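Local coordinates for protein 3-Hydroxyacyl-CoA dehydrogenase (Ralstonia eutropha H16, PDB 4PZC) that probably catalyses the NAD-dependent interconversion of (S)-3-hydroxyacyl-CoA and 3-ketoacyl-CoA, including (S)-3-hydroxybutyryl-CoA, at residues Val6-Ala11 / Asn16-Ala21; Gln103-Val108 / Val112-Asn117. All blocks are in the same frame, centred on the assembly; numbering follows the deposited sequence.

Contact 1: Val6-Ala11 / Asn16-Ala21; sequences VGIVGA and NGIAQA
Ile8 on the first strand reaches across to Ile18 and Ala19 on the helix that follows. One methyl, Ile8 CD1, does the touching. It lies 3.6 Å from Ala19 CB and 3.8 Å from Ile18 CB, so it sits against two successive helix residues. It also lies close to the backbone at Ala19. The chain of Ile8 is extended: chi1 of -63° sets CG1 beside the backbone N, and chi2 of -176° carries CD1 straight out to the helix surface. Ile18 meets Ile8 mainly with its CB. The end of its longer branch leads away from the strand. Ala19 adds its CB beside the Ile8 methyl. Here Ile8 CA and Ala19 CA are 7.2 Å apart. Beyond the strand the chain turns at Gly10, whose phi of 106° suits glycine. Gly10 and Ala11 belong to the predicted NAD(+) site, and Gly10 is the first glycine of the Rossmann GxGxxG pattern. At this end Ala11 CA and Asn16 CA come within 5.4 Å. The Ala11 backbone N is hydrogen-bonded to Asp33, a residue seen to bind NAD(+). All five touching residues are buried. Strand 28-32 flanks the contact through Met31, which touches Ile8, Ala11 and Ala19. Strand 85-88 lies on the other flank of strand 5-9, and its Ile87 packs on Ile18.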
ATOM      1  N   VAL A   6     -12.339  31.067 -10.808  1.00 74.97           N
ATOM      2  CA  VAL A   6     -11.476  30.005 -11.352  1.00 77.47           C
ATOM      3  C   VAL A   6     -11.898  29.514 -12.738  1.00 78.82           C
ATOM      4  O   VAL A   6     -12.971  28.907 -12.907  1.00 63.27           O
ATOM      5  CB  VAL A   6     -11.477  28.773 -10.424  1.00 80.89           C
ATOM      6  CG1 VAL A   6     -10.863  27.550 -11.102  1.00 77.60           C
ATOM      7  CG2 VAL A   6     -10.750  29.098  -9.131  1.00 87.15           C
ATOM      8  N   GLY A   7     -11.023  29.746 -13.716  1.00 81.20           N
ATOM      9  CA  GLY A   7     -11.153  29.129 -15.031  1.00 82.28           C
ATOM     10  C   GLY A   7     -10.996  27.611 -14.973  1.00 82.48           C
ATOM     11  O   GLY A   7     -10.192  27.088 -14.195  1.00 71.66           O
ATOM     12  N   ILE A   8     -11.794  26.909 -15.778  1.00 81.43           N
ATOM     13  CA  ILE A   8     -11.620  25.476 -16.010  1.00 78.85           C
ATOM     14  C   ILE A   8     -11.763  25.184 -17.493  1.00 74.88           C
ATOM     15  O   ILE A   8     -12.795  25.508 -18.077  1.00 80.44           O
ATOM     16  CB  ILE A   8     -12.676  24.648 -15.272  1.00 75.98           C
ATOM     17  CG1 ILE A   8     -12.516  24.850 -13.770  1.00 77.49           C
ATOM     18  CG2 ILE A   8     -12.546  23.168 -15.635  1.00 80.06           C
ATOM     19  CD1 ILE A   8     -13.445  24.010 -12.923  1.00 75.87           C
ATOM     20  N   VAL A   9     -10.744  24.582 -18.097  1.00 64.59           N
ATOM     21  CA  VAL A   9     -10.907  24.052 -19.446  1.00 63.99           C
ATOM     22  C   VAL A   9     -11.152  22.566 -19.332  1.00 61.64           C
ATOM     23  O   VAL A   9     -10.349  21.848 -18.744  1.00 63.41           O
ATOM     24  CB  VAL A   9      -9.693  24.318 -20.363  1.00 64.26           C
ATOM     25  CG1 VAL A   9      -9.839  23.571 -21.684  1.00 66.39           C
ATOM     26  CG2 VAL A   9      -9.541  25.807 -20.638  1.00 63.81           C
ATOM     27  N   GLY A  10     -12.253  22.111 -19.920  1.00 60.89           N
ATOM     28  CA  GLY A  10     -12.651  20.717 -19.844  1.00 59.99           C
ATOM     29  C   GLY A  10     -13.824  20.589 -18.899  1.00 61.62           C
ATOM     30  O   GLY A  10     -13.763  21.027 -17.748  1.00 60.50           O
ATOM     31  N   ALA A  11     -14.902  20.003 -19.402  1.00 65.46           N
ATOM     32  CA  ALA A  11     -16.106  19.779 -18.623  1.00 70.05           C
ATOM     33  C   ALA A  11     -16.378  18.287 -18.417  1.00 74.10           C
ATOM     34  O   ALA A  11     -17.461  17.926 -17.965  1.00 86.79           O
ATOM     35  CB  ALA A  11     -17.285  20.436 -19.316  1.00 71.80           C
ATOM     36  N   ASN A  16     -15.831  19.093 -14.230  1.00 63.68           N
ATOM     37  CA  ASN A  16     -16.885  19.379 -13.260  1.00 65.66           C
ATOM     38  C   ASN A  16     -16.409  19.026 -11.876  1.00 66.67           C
ATOM     39  O   ASN A  16     -16.684  19.773 -10.925  1.00 72.12           O
ATOM     40  CB  ASN A  16     -18.231  18.692 -13.518  1.00 65.95           C
ATOM     41  CG  ASN A  16     -18.120  17.449 -14.333  1.00 65.63           C
ATOM     42  OD1 ASN A  16     -18.124  17.519 -15.558  1.00 66.17           O
ATOM     43  ND2 ASN A  16     -18.064  16.294 -13.669  1.00 68.78           N
ATOM     44  N   GLY A  17     -15.702  17.899 -11.760  1.00 61.81           N
ATOM     45  CA  GLY A  17     -15.072  17.526 -10.494  1.00 60.54           C
ATOM     46  C   GLY A  17     -14.520  18.772  -9.814  1.00 61.50           C
ATOM     47  O   GLY A  17     -14.918  19.120  -8.696  1.00 58.48           O
ATOM     48  N   ILE A  18     -13.640  19.478 -10.519  1.00 61.84           N
ATOM     49  CA  ILE A  18     -12.989  20.658  -9.957  1.00 63.21           C
ATOM     50  C   ILE A  18     -14.016  21.765  -9.801  1.00 66.60           C
ATOM     51  O   ILE A  18     -14.038  22.480  -8.789  1.00 66.90           O
ATOM     52  CB  ILE A  18     -11.876  21.256 -10.846  1.00 61.45           C
ATOM     53  CG1 ILE A  18     -11.031  20.206 -11.570  1.00 59.85           C
ATOM     54  CG2 ILE A  18     -10.996  22.157  -9.999  1.00 63.89           C
ATOM     55  CD1 ILE A  18     -10.485  19.140 -10.663  1.00 64.17           C
ATOM     56  N   ALA A  19     -14.842  21.920 -10.831  1.00 70.38           N
ATOM     57  CA  ALA A  19     -15.875  22.952 -10.843  1.00 73.87           C
ATOM     58  C   ALA A  19     -16.687  22.871  -9.556  1.00 74.96           C
ATOM     59  O   ALA A  19     -16.631  23.767  -8.704  1.00 69.66           O
ATOM     60  CB  ALA A  19     -16.775  22.796 -12.065  1.00 70.53           C
ATOM     61  N   GLN A  20     -17.395  21.758  -9.414  1.00 69.74           N
ATOM     62  CA  GLN A  20     -18.158  21.481  -8.230  1.00 70.46           C
ATOM     63  C   GLN A  20     -17.417  21.892  -6.972  1.00 68.04           C
ATOM     64  O   GLN A  20     -17.958  22.620  -6.135  1.00 69.05           O
ATOM     65  CB  GLN A  20     -18.470  19.986  -8.176  1.00 72.04           C
ATOM     66  CG  GLN A  20     -19.065  19.540  -6.854  1.00 72.01           C
ATOM     67  CD  GLN A  20     -19.877  18.280  -6.983  1.00 70.95           C
ATOM     68  OE1 GLN A  20     -20.188  17.836  -8.089  1.00 71.95           O
ATOM     69  NE2 GLN A  20     -20.231  17.693  -5.852  1.00 72.09           N
ATOM     70  N   ALA A  21     -16.177  21.422  -6.857  1.00 70.84           N
ATOM     71  CA  ALA A  21     -15.418  21.511  -5.604  1.00 72.82           C
ATOM     72  C   ALA A  21     -15.200  22.934  -5.179  1.00 66.13           C
ATOM     73  O   ALA A  21     -15.183  23.238  -3.995  1.00 62.15           O
ATOM     74  CB  ALA A  21     -14.078  20.810  -5.742  1.00 77.82           C
TER

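Contact 2: Gln103-Val108 / Val112-Asn117; sequences QIDGIV and VIIASN
This is a helix-on-strand packing contact at the end of a beta-alpha-beta unit. The last turn of helix 94-107 lies over the start of strand 113-117, inside the NAD-binding Rossmann domain. Four side chains, Ile104, Val108, Val112 and Ile114, do most of the work, and Asp105 joins them. Ile114 is central. It presents both its CG1 and its CD1 to the helix. Ile104 meets it with the branch methyl: Ile104 CG2 is 3.9 Å from Ile114 CG1. The two side chains run antiparallel alongside one another. The Ile114 CD1 methyl goes further, to the helix backbone, and sits 3.7 Å from Asp105 CA. With chi1 at -58° and chi2 at 165°, Ile114 is extended and delivers this methyl to the helix. The Asp105 side chain lies roughly perpendicular to that of Ile114, and its OD1 is 3.8 Å from the same CD1. The second group lies where the helix ends. Val108, the first residue beyond helical backbone angles, lays its CB 3.5 Å from Val112 CG1. These two valine side chains are likewise turned nearly square to each other. Val108 CG2 is 4.3 Å from Ile114 CD1, so the two groups join. Ile104 and Val108 also touch Val86 on the neighbouring strand 85-88. Ile104 and Ile114 are buried, while both valines are partly exposed. The pairing across the contact is mainly apolar, carbon against carbon. The carboxylate of Asp105 lies at its border and is bound by the backbone N of Ser131. Packing of branched aliphatic side chains therefore joins helix and strand here, while the one charged group is satisfied from outside.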
ATOM      1  N   GLN A 103      -3.274  28.597 -26.174  1.00 64.43           N
ATOM      2  CA  GLN A 103      -4.554  29.274 -26.348  1.00 64.56           C
ATOM      3  C   GLN A 103      -4.908  29.998 -25.057  1.00 59.67           C
ATOM      4  O   GLN A 103      -5.068  31.218 -25.055  1.00 60.79           O
ATOM      5  CB  GLN A 103      -5.642  28.265 -26.724  1.00 70.84           C
ATOM      6  CG  GLN A 103      -6.969  28.840 -27.205  1.00 75.37           C
ATOM      7  CD  GLN A 103      -8.088  27.798 -27.133  1.00 79.33           C
ATOM      8  OE1 GLN A 103      -8.014  26.759 -27.788  1.00 71.89           O
ATOM      9  NE2 GLN A 103      -9.113  28.058 -26.307  1.00 80.03           N
ATOM     10  N   ILE A 104      -4.990  29.263 -23.955  1.00 53.52           N
ATOM     11  CA  ILE A 104      -5.254  29.885 -22.664  1.00 53.48           C
ATOM     12  C   ILE A 104      -4.296  31.047 -22.376  1.00 53.02           C
ATOM     13  O   ILE A 104      -4.733  32.132 -21.983  1.00 47.91           O
ATOM     14  CB  ILE A 104      -5.119  28.881 -21.513  1.00 59.75           C
ATOM     15  CG1 ILE A 104      -6.193  27.789 -21.605  1.00 64.31           C
ATOM     16  CG2 ILE A 104      -5.219  29.596 -20.166  1.00 60.53           C
ATOM     17  CD1 ILE A 104      -5.832  26.533 -20.829  1.00 67.01           C
ATOM     18  N   ASP A 105      -2.993  30.799 -22.546  1.00 54.84           N
ATOM     19  CA  ASP A 105      -1.951  31.811 -22.340  1.00 54.83           C
ATOM     20  C   ASP A 105      -2.235  33.042 -23.204  1.00 59.54           C
ATOM     21  O   ASP A 105      -2.050  34.175 -22.763  1.00 59.87           O
ATOM     22  CB  ASP A 105      -0.584  31.212 -22.678  1.00 51.89           C
ATOM     23  CG  ASP A 105       0.577  32.106 -22.290  1.00 50.01           C
ATOM     24  OD1 ASP A 105       0.500  32.776 -21.247  1.00 51.64           O
ATOM     25  OD2 ASP A 105       1.606  32.100 -23.006  1.00 43.51           O
ATOM     26  N   GLY A 106      -2.699  32.795 -24.433  1.00 69.27           N
ATOM     27  CA  GLY A 106      -3.223  33.834 -25.346  1.00 68.33           C
ATOM     28  C   GLY A 106      -4.295  34.763 -24.779  1.00 64.61           C
ATOM     29  O   GLY A 106      -4.226  35.964 -24.968  1.00 62.02           O
ATOM     30  N   ILE A 107      -5.274  34.222 -24.067  1.00 63.12           N
ATOM     31  CA  ILE A 107      -6.364  35.039 -23.536  1.00 62.06           C
ATOM     32  C   ILE A 107      -5.952  35.804 -22.261  1.00 64.04           C
ATOM     33  O   ILE A 107      -5.913  37.025 -22.262  1.00 66.98           O
ATOM     34  CB  ILE A 107      -7.650  34.195 -23.304  1.00 61.03           C
ATOM     35  CG1 ILE A 107      -8.346  33.856 -24.631  1.00 59.77           C
ATOM     36  CG2 ILE A 107      -8.651  34.949 -22.448  1.00 59.76           C
ATOM     37  CD1 ILE A 107      -7.517  33.054 -25.606  1.00 60.09           C
ATOM     38  N   VAL A 108      -5.644  35.086 -21.185  1.00 65.95           N
ATOM     39  CA  VAL A 108      -5.502  35.698 -19.851  1.00 64.58           C
ATOM     40  C   VAL A 108      -4.315  36.647 -19.677  1.00 64.11           C
ATOM     41  O   VAL A 108      -3.333  36.591 -20.437  1.00 60.74           O
ATOM     42  CB  VAL A 108      -5.428  34.619 -18.739  1.00 70.22           C
ATOM     43  CG1 VAL A 108      -6.668  33.727 -18.772  1.00 71.34           C
ATOM     44  CG2 VAL A 108      -4.139  33.797 -18.832  1.00 67.75           C
ATOM     45  N   VAL A 112      -2.152  36.254 -14.344  1.00 73.49           N
ATOM     46  CA  VAL A 112      -3.121  35.180 -14.129  1.00 72.39           C
ATOM     47  C   VAL A 112      -2.398  33.817 -14.258  1.00 68.89           C
ATOM     48  O   VAL A 112      -1.651  33.577 -15.203  1.00 58.39           O
ATOM     49  CB  VAL A 112      -4.343  35.319 -15.092  1.00 76.83           C
ATOM     50  CG1 VAL A 112      -5.085  33.995 -15.273  1.00 71.97           C
ATOM     51  CG2 VAL A 112      -5.296  36.413 -14.593  1.00 75.56           C
ATOM     52  N   ILE A 113      -2.639  32.938 -13.283  1.00 68.56           N
ATOM     53  CA  ILE A 113      -1.975  31.635 -13.177  1.00 63.91           C
ATOM     54  C   ILE A 113      -2.650  30.585 -14.032  1.00 60.48           C
ATOM     55  O   ILE A 113      -3.859  30.457 -14.010  1.00 63.57           O
ATOM     56  CB  ILE A 113      -2.019  31.112 -11.725  1.00 64.97           C
ATOM     57  CG1 ILE A 113      -1.192  32.025 -10.808  1.00 63.80           C
ATOM     58  CG2 ILE A 113      -1.557  29.650 -11.636  1.00 63.48           C
ATOM     59  CD1 ILE A 113      -1.483  31.837  -9.332  1.00 62.30           C
ATOM     60  N   ILE A 114      -1.846  29.824 -14.756  1.00 60.87           N
ATOM     61  CA  ILE A 114      -2.307  28.687 -15.527  1.00 61.50           C
ATOM     62  C   ILE A 114      -1.789  27.410 -14.864  1.00 60.40           C
ATOM     63  O   ILE A 114      -0.578  27.190 -14.763  1.00 59.13           O
ATOM     64  CB  ILE A 114      -1.777  28.750 -16.974  1.00 65.31           C
ATOM     65  CG1 ILE A 114      -2.225  30.059 -17.663  1.00 68.95           C
ATOM     66  CG2 ILE A 114      -2.223  27.517 -17.754  1.00 65.38           C
ATOM     67  CD1 ILE A 114      -1.477  30.412 -18.949  1.00 68.40           C
ATOM     68  N   ALA A 115      -2.712  26.578 -14.403  1.00 60.69           N
ATOM     69  CA  ALA A 115      -2.384  25.276 -13.845  1.00 58.59           C
ATOM     70  C   ALA A 115      -2.864  24.224 -14.816  1.00 58.93           C
ATOM     71  O   ALA A 115      -3.834  24.454 -15.527  1.00 66.64           O
ATOM     72  CB  ALA A 115      -3.060  25.090 -12.504  1.00 58.88           C
ATOM     73  N   SER A 116      -2.183  23.081 -14.858  1.00 59.12           N
ATOM     74  CA  SER A 116      -2.651  21.923 -15.640  1.00 57.11           C
ATOM     75  C   SER A 116      -2.739  20.657 -14.804  1.00 58.53           C
ATOM     76  O   SER A 116      -1.776  20.270 -14.160  1.00 67.47           O
ATOM     77  CB  SER A 116      -1.740  21.650 -16.824  1.00 54.29           C
ATOM     78  OG  SER A 116      -2.325  20.657 -17.643  1.00 56.16           O
ATOM     79  N   ASN A 117      -3.902  20.022 -14.812  1.00 60.68           N
ATOM     80  CA  ASN A 117      -4.096  18.757 -14.126  1.00 61.57           C
ATOM     81  C   ASN A 117      -3.569  17.600 -15.000  1.00 63.41           C
ATOM     82  O   ASN A 117      -3.837  17.557 -16.200  1.00 71.35           O
ATOM     83  CB  ASN A 117      -5.574  18.576 -13.826  1.00 62.94           C
ATOM     84  CG  ASN A 117      -5.874  17.256 -13.178  1.00 62.76           C
ATOM     85  OD1 ASN A 117      -6.553  16.408 -13.740  1.00 63.41           O
ATOM     86  ND2 ASN A 117      -5.345  17.062 -12.006  1.00 66.07           N
TER

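Overall arrangement
Following the chain from its N terminus, contact 1 comes first. It closes the short turn between strand 5-9 and helix 13-23, where the predicted NAD(+) site lies. Contact 2 comes later and closes the turn between helix 94-107 and strand 113-117. The two are in series, so neither nests in or crosses the other. Contact 1 is strand then helix, and contact 2 is helix then strand. Both reach the same sheet, in which strand 85-88 lies between their two strands. Their helices cover opposite faces of it. The contacts meet at strand 5-9, where Val9 CG2 packs 3.8 Å from Ile104 CD1. The centres of contact 1 and contact 2 are about 14 Å apart.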